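Long-range contact in ribosomal protein L11 methyltransferase (Lactobacillus delbrueckii subsp. bulgaricus ATCC BAA-365, PDB 3GRZ), which probably trimethylates lysine side chains of ribosomal protein L11 with S-adenosyl-L-methionine as methyl donor, this chain being its C-terminal, cofactor-binding fragment: residues V86-M96 and I111-V122. Sequence-based numbering, arbitrary orientation. Where two conformers were deposited one is given.
With GOL (glycerol), chain E.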
ATOM      1  N   VAL B  86      19.689  -6.558   3.715  1.00 31.50           N
ATOM      2  CA  VAL B  86      18.704  -7.615   3.452  1.00 34.16           C
ATOM      3  C   VAL B  86      19.331  -8.991   3.639  1.00 36.37           C
ATOM      4  O   VAL B  86      20.351  -9.311   3.018  1.00 34.63           O
ATOM      5  CB  VAL B  86      18.064  -7.534   2.025  1.00 35.72           C
ATOM      6  CG1 VAL B  86      16.937  -8.549   1.894  1.00 30.88           C
ATOM      7  CG2 VAL B  86      17.516  -6.143   1.722  1.00 32.05           C
ATOM      8  N   LEU B  87      18.728  -9.780   4.521  1.00 34.68           N
ATOM      9  CA  LEU B  87      19.004 -11.201   4.606  1.00 34.34           C
ATOM     10  C   LEU B  87      17.774 -11.939   4.092  1.00 37.11           C
ATOM     11  O   LEU B  87      16.653 -11.661   4.519  1.00 35.70           O
ATOM     12  CB  LEU B  87      19.303 -11.636   6.047  1.00 30.97           C
ATOM     13  CG  LEU B  87      19.415 -13.156   6.265  1.00 33.63           C
ATOM     14  CD1 LEU B  87      20.643 -13.754   5.532  1.00 35.63           C
ATOM     15  CD2 LEU B  87      19.469 -13.476   7.746  1.00 37.90           C
ATOM     16  N   ALA B  88      17.990 -12.861   3.161  1.00 33.31           N
ATOM     17  CA  ALA B  88      16.915 -13.689   2.634  1.00 33.66           C
ATOM     18  C   ALA B  88      17.179 -15.144   3.026  1.00 33.98           C
ATOM     19  O   ALA B  88      18.292 -15.661   2.806  1.00 32.56           O
ATOM     20  CB  ALA B  88      16.833 -13.525   1.117  1.00 31.50           C
ATOM     21  N   THR B  89      16.180 -15.795   3.631  1.00 29.60           N
ATOM     22  CA  THR B  89      16.320 -17.190   4.068  1.00 28.14           C
ATOM     23  C   THR B  89      15.318 -18.133   3.401  1.00 34.76           C
ATOM     24  O   THR B  89      14.200 -17.722   3.060  1.00 31.14           O
ATOM     25  CB  THR B  89      16.206 -17.368   5.615  1.00 33.14           C
ATOM     26  OG1 THR B  89      14.836 -17.301   6.015  1.00 37.23           O
ATOM     27  CG2 THR B  89      17.014 -16.316   6.364  1.00 41.84           C
ATOM     28  N   ASP B  90      15.726 -19.387   3.206  1.00 31.24           N
ATOM     29  CA  ASP B  90      14.808 -20.465   2.795  1.00 34.98           C
ATOM     30  C   ASP B  90      15.471 -21.812   3.018  1.00 38.25           C
ATOM     31  O   ASP B  90      16.676 -21.876   3.254  1.00 41.81           O
ATOM     32  CB  ASP B  90      14.368 -20.309   1.331  1.00 32.78           C
ATOM     33  CG  ASP B  90      12.904 -20.754   1.091  1.00 47.70           C
ATOM     34  OD1 ASP B  90      12.441 -21.742   1.697  1.00 52.49           O
ATOM     35  OD2 ASP B  90      12.207 -20.111   0.287  1.00 40.89           O
ATOM     36  N   ILE B  91      14.685 -22.883   2.940  1.00 41.32           N
ATOM     37  CA  ILE B  91      15.160 -24.238   3.235  1.00 43.06           C
ATOM     38  C   ILE B  91      15.804 -24.964   2.051  1.00 44.02           C
ATOM     39  O   ILE B  91      16.525 -25.936   2.248  1.00 47.72           O
ATOM     40  CB  ILE B  91      14.024 -25.148   3.772  1.00 41.07           C
ATOM     41  CG1 ILE B  91      12.796 -25.093   2.851  1.00 41.96           C
ATOM     42  CG2 ILE B  91      13.666 -24.772   5.175  1.00 46.03           C
ATOM     43  CD1 ILE B  91      11.834 -26.266   3.014  1.00 48.70           C
ATOM     44  N   SER B  92      15.546 -24.503   0.830  1.00 39.90           N
ATOM     45  CA  SER B  92      15.971 -25.250  -0.350  1.00 40.22           C
ATOM     46  C   SER B  92      17.147 -24.626  -1.089  1.00 37.11           C
ATOM     47  O   SER B  92      17.290 -23.397  -1.135  1.00 37.12           O
ATOM     48  CB  SER B  92      14.794 -25.447  -1.316  1.00 40.00           C
ATOM     49  OG  SER B  92      14.479 -24.242  -1.987  1.00 41.10           O
ATOM     50  N   ASP B  93      17.962 -25.492  -1.689  1.00 39.33           N
ATOM     51  CA  ASP B  93      19.016 -25.097  -2.622  1.00 38.35           C
ATOM     52  C   ASP B  93      18.460 -24.270  -3.769  1.00 35.47           C
ATOM     53  O   ASP B  93      19.090 -23.316  -4.214  1.00 34.68           O
ATOM     54  CB  ASP B  93      19.711 -26.342  -3.207  1.00 42.00           C
ATOM     55  CG  ASP B  93      20.673 -27.007  -2.231  1.00 47.99           C
ATOM     56  OD1 ASP B  93      20.887 -28.237  -2.342  1.00 50.58           O
ATOM     57  OD2 ASP B  93      21.223 -26.302  -1.359  1.00 50.82           O
ATOM     58  N   GLU B  94      17.276 -24.643  -4.249  1.00 36.49           N
ATOM     59  CA  GLU B  94      16.721 -24.002  -5.434  1.00 37.88           C
ATOM     60  C   GLU B  94      16.181 -22.625  -5.149  1.00 37.73           C
ATOM     61  O   GLU B  94      16.186 -21.796  -6.037  1.00 28.54           O
ATOM     62  CB  GLU B  94      15.664 -24.843  -6.162  1.00 39.49           C
ATOM     63  CG  GLU B  94      15.003 -25.893  -5.352  1.00 52.55           C
ATOM     64  CD  GLU B  94      15.874 -27.118  -5.163  1.00 53.01           C
ATOM     65  OE1 GLU B  94      16.452 -27.636  -6.143  1.00 60.77           O
ATOM     66  OE2 GLU B  94      15.977 -27.544  -4.009  1.00 44.29           O
ATOM     67  N   SER B  95      15.726 -22.378  -3.923  1.00 35.37           N
ATOM     68  CA  SER B  95      15.414 -21.002  -3.527  1.00 35.92           C
ATOM     69  C   SER B  95      16.679 -20.150  -3.452  1.00 32.41           C
ATOM     70  O   SER B  95      16.697 -19.021  -3.933  1.00 35.17           O
ATOM     71  CB  SER B  95      14.660 -20.942  -2.199  1.00 32.08           C
ATOM     72  OG  SER B  95      14.576 -19.588  -1.787  1.00 35.34           O
ATOM     73  N   MET B  96      17.735 -20.703  -2.853  1.00 33.34           N
ATOM     74  CA  MET B  96      19.027 -20.034  -2.805  1.00 33.37           C
ATOM     75  C   MET B  96      19.532 -19.668  -4.201  1.00 32.08           C
ATOM     76  O   MET B  96      19.991 -18.549  -4.410  1.00 36.32           O
ATOM     77  CB  MET B  96      20.055 -20.869  -2.037  1.00 37.33           C
ATOM     78  CG  MET B  96      19.739 -21.072  -0.541  1.00 39.73           C
ATOM     79  SD  MET B  96      19.835 -19.571   0.465  1.00 31.15           S
ATOM     80  CE  MET B  96      18.129 -19.083   0.536  1.00 30.60           C
ATOM     81  N   ILE B 111      22.624  -8.917  -1.613  1.00 33.90           N
ATOM     82  CA  ILE B 111      21.637  -9.522  -0.720  1.00 31.84           C
ATOM     83  C   ILE B 111      22.260 -10.756  -0.064  1.00 34.44           C
ATOM     84  O   ILE B 111      22.723 -11.656  -0.764  1.00 31.32           O
ATOM     85  CB  ILE B 111      20.314  -9.882  -1.439  1.00 30.88           C
ATOM     86  CG1 ILE B 111      19.542  -8.599  -1.788  1.00 28.63           C
ATOM     87  CG2 ILE B 111      19.454 -10.797  -0.545  1.00 28.71           C
ATOM     88  CD1 ILE B 111      18.314  -8.787  -2.680  1.00 31.20           C
ATOM     89  N   ALA B 112      22.282 -10.789   1.267  1.00 32.35           N
ATOM     90  CA  ALA B 112      22.798 -11.953   1.997  1.00 35.73           C
ATOM     91  C   ALA B 112      21.786 -13.082   1.984  1.00 35.46           C
ATOM     92  O   ALA B 112      20.588 -12.853   2.131  1.00 33.80           O
ATOM     93  CB  ALA B 112      23.155 -11.584   3.425  1.00 29.81           C
ATOM     94  N   LEU B 113      22.277 -14.307   1.807  1.00 33.77           N
ATOM     95  CA  LEU B 113      21.425 -15.485   1.719  1.00 33.94           C
ATOM     96  C   LEU B 113      21.814 -16.507   2.770  1.00 38.60           C
ATOM     97  O   LEU B 113      22.998 -16.738   3.010  1.00 36.98           O
ATOM     98  CB  LEU B 113      21.501 -16.113   0.319  1.00 33.22           C
ATOM     99  CG  LEU B 113      21.146 -15.214  -0.880  1.00 36.87           C
ATOM    100  CD1 LEU B 113      21.593 -15.853  -2.193  1.00 41.22           C
ATOM    101  CD2 LEU B 113      19.663 -14.911  -0.926  1.00 37.48           C
ATOM    102  N   GLN B 114      20.821 -17.104   3.417  1.00 33.60           N
ATOM    103  CA  GLN B 114      21.100 -18.170   4.359  1.00 35.30           C
ATOM    104  C   GLN B 114      20.121 -19.312   4.158  1.00 40.01           C
ATOM    105  O   GLN B 114      18.901 -19.109   4.138  1.00 37.41           O
ATOM    106  CB  GLN B 114      21.095 -17.658   5.798  1.00 36.78           C
ATOM    107  CG  GLN B 114      21.559 -18.679   6.847  1.00 39.61           C
ATOM    108  CD  GLN B 114      21.666 -18.069   8.230  1.00 39.99           C
ATOM    109  OE1 GLN B 114      21.672 -16.849   8.374  1.00 40.79           O
ATOM    110  NE2 GLN B 114      21.741 -18.909   9.252  1.00 38.70           N
ATOM    111  N   LYS B 115      20.673 -20.507   3.969  1.00 34.01           N
ATOM    112  CA  LYS B 115      19.883 -21.710   3.847  1.00 37.48           C
ATOM    113  C   LYS B 115      19.595 -22.230   5.242  1.00 42.04           C
ATOM    114  O   LYS B 115      20.477 -22.781   5.916  1.00 42.67           O
ATOM    115  CB  LYS B 115      20.612 -22.754   3.004  1.00 41.71           C
ATOM    116  CG  LYS B 115      19.783 -23.973   2.667  1.00 46.78           C
ATOM    117  CD  LYS B 115      20.658 -25.032   2.012  1.00 53.71           C
ATOM    118  CE  LYS B 115      19.859 -26.258   1.645  1.00 60.94           C
ATOM    119  NZ  LYS B 115      19.429 -27.024   2.839  1.00 62.22           N
ATOM    120  N   THR B 116      18.353 -22.025   5.669  1.00 41.10           N
ATOM    121  CA  THR B 116      17.930 -22.298   7.035  1.00 39.52           C
ATOM    122  C   THR B 116      16.414 -22.283   7.143  1.00 42.03           C
ATOM    123  O   THR B 116      15.729 -21.631   6.352  1.00 38.54           O
ATOM    124  CB  THR B 116      18.577 -21.319   8.084  1.00 36.03           C
ATOM    125  OG1 THR B 116      18.305 -21.805   9.399  1.00 39.82           O
ATOM    126  CG2 THR B 116      18.067 -19.860   7.950  1.00 32.37           C
ATOM    127  N   SER B 117      15.905 -23.015   8.125  1.00 37.01           N
ATOM    128  CA  SER B 117      14.485 -23.066   8.400  1.00 42.92           C
ATOM    129  C   SER B 117      14.078 -21.935   9.344  1.00 43.76           C
ATOM    130  O   SER B 117      14.551 -21.862  10.480  1.00 41.18           O
ATOM    131  CB  SER B 117      14.112 -24.426   8.991  1.00 43.92           C
ATOM    132  OG  SER B 117      12.714 -24.527   9.153  1.00 51.92           O
ATOM    133  N   LEU B 118      13.197 -21.063   8.850  1.00 43.04           N
ATOM    134  CA  LEU B 118      12.699 -19.891   9.579  1.00 42.58           C
ATOM    135  C   LEU B 118      13.841 -18.990  10.009  1.00 40.85           C
ATOM    136  O   LEU B 118      14.561 -18.479   9.156  1.00 42.90           O
ATOM    137  CB  LEU B 118      11.777 -20.292  10.737  1.00 44.08           C
ATOM    138  CG  LEU B 118      10.527 -21.036  10.246  1.00 49.70           C
ATOM    139  CD1 LEU B 118       9.720 -21.543  11.411  1.00 43.44           C
ATOM    140  CD2 LEU B 118       9.685 -20.140   9.343  1.00 46.40           C
ATOM    141  N   LEU B 119      14.019 -18.801  11.313  1.00 40.63           N
ATOM    142  CA  LEU B 119      15.130 -17.994  11.803  1.00 42.58           C
ATOM    143  C   LEU B 119      16.079 -18.776  12.710  1.00 49.26           C
ATOM    144  O   LEU B 119      16.784 -18.170  13.529  1.00 47.38           O
ATOM    145  CB  LEU B 119      14.626 -16.721  12.506  1.00 45.15           C
ATOM    146  CG  LEU B 119      13.946 -15.665  11.623  1.00 39.97           C
ATOM    147  CD1 LEU B 119      13.176 -14.672  12.477  1.00 45.87           C
ATOM    148  CD2 LEU B 119      14.933 -14.954  10.700  1.00 45.62           C
ATOM    149  N   ALA B 120      16.108 -20.097  12.523  0.50 46.88           N
ATOM    150  CA  ALA B 120      17.077 -20.963  13.187  0.50 47.41           C
ATOM    151  C   ALA B 120      18.478 -20.563  12.758  0.50 45.56           C
ATOM    152  O   ALA B 120      18.764 -20.419  11.563  0.50 40.37           O
ATOM    153  CB  ALA B 120      16.815 -22.433  12.860  0.50 45.00           C
ATOM    154  N   ASP B 121      19.332 -20.318  13.747  0.50 42.99           N
ATOM    155  CA  ASP B 121      20.733 -20.036  13.489  0.50 44.30           C
ATOM    156  C   ASP B 121      20.955 -18.681  12.814  0.50 44.14           C
ATOM    157  O   ASP B 121      22.032 -18.427  12.257  0.50 41.37           O
ATOM    158  CB  ASP B 121      21.356 -21.172  12.670  0.50 48.27           C
ATOM    159  CG  ASP B 121      21.413 -22.482  13.443  0.50 53.77           C
ATOM    160  OD1 ASP B 121      22.168 -22.558  14.438  0.50 52.18           O
ATOM    161  OD2 ASP B 121      20.698 -23.433  13.056  0.50 58.60           O
ATOM    162  N   VAL B 122      19.945 -17.810  12.868  1.00 42.57           N
ATOM    163  CA  VAL B 122      20.126 -16.443  12.403  1.00 42.87           C
ATOM    164  C   VAL B 122      20.477 -15.603  13.622  1.00 44.12           C
ATOM    165  O   VAL B 122      19.673 -15.468  14.549  1.00 38.45           O
ATOM    166  CB  VAL B 122      18.871 -15.892  11.695  1.00 41.54           C
ATOM    167  CG1 VAL B 122      19.082 -14.434  11.336  1.00 40.16           C
ATOM    168  CG2 VAL B 122      18.575 -16.700  10.443  1.00 36.91           C
TER
HETATM  169  C1  GOL E   1       9.998 -22.654   4.340  1.00 69.06           C
HETATM  170  O1  GOL E   1       9.581 -21.908   3.218  1.00 70.55           O
HETATM  171  C2  GOL E   1      10.570 -21.715   5.401  1.00 72.47           C
HETATM  172  O2  GOL E   1      11.635 -20.956   4.863  1.00 67.39           O
HETATM  173  C3  GOL E   1      11.051 -22.470   6.643  1.00 71.25           C
HETATM  174  O3  GOL E   1      10.346 -23.675   6.871  1.00 74.42           O
HETATM  175  O   HOH W   1      13.721 -19.775   6.369  1.00 46.33           O
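One water joins T89 to T116 and L118 at the end of a parallel strand pair: it accepts from T89 OG1 at 2.7 Å and donates to the carbonyl oxygens of both T116 and L118, while glycerol O2 lies on it as a fourth partner. The strands, 86-90 and 112-115, belong to a right-handed beta-alpha-beta crossover of the Rossmann-like methyltransferase fold, linked by helix 93-105, with 112-115 at the sheet edge. Their ladder runs from A112 N on V86 O to T116 N on D90 O; A88 bonds to strand 112-115 through both its N and its O, the N 2.8 Å from A112 O in a nearly straight bond, but the D90 N to Q114 O rung is weak at 3.3 Å. On the face bearing L87, T89 and Q114, L87 CD2 meets V122 CG1 tip to tip at 3.7 Å, and Q114 CB packs against L87 CD1. On the other face M96, whose chain turns aside at CG (chi2 -68°), lays SD against L113 CB and the Q114-K115 peptide.

D90, a predicted S-adenosyl-L-methionine ligand, ends its strand with OD1 accepting from I91 N through the anti lone pair and from glycerol O1 (3.2 Å), while OD2 takes G70 N of the glycine-rich loop. An alanine here would leave I91 N and G70 N without these acceptors and probably let that loop shift against the strand end. K115, paired with D90 across the two strands, runs extended until chi4 turns (-70°), which carries NZ to I91 O at 3.2 Å, tilted 32° from the carbonyl plane, while its CE lies 3.3 Å from D93 OD2.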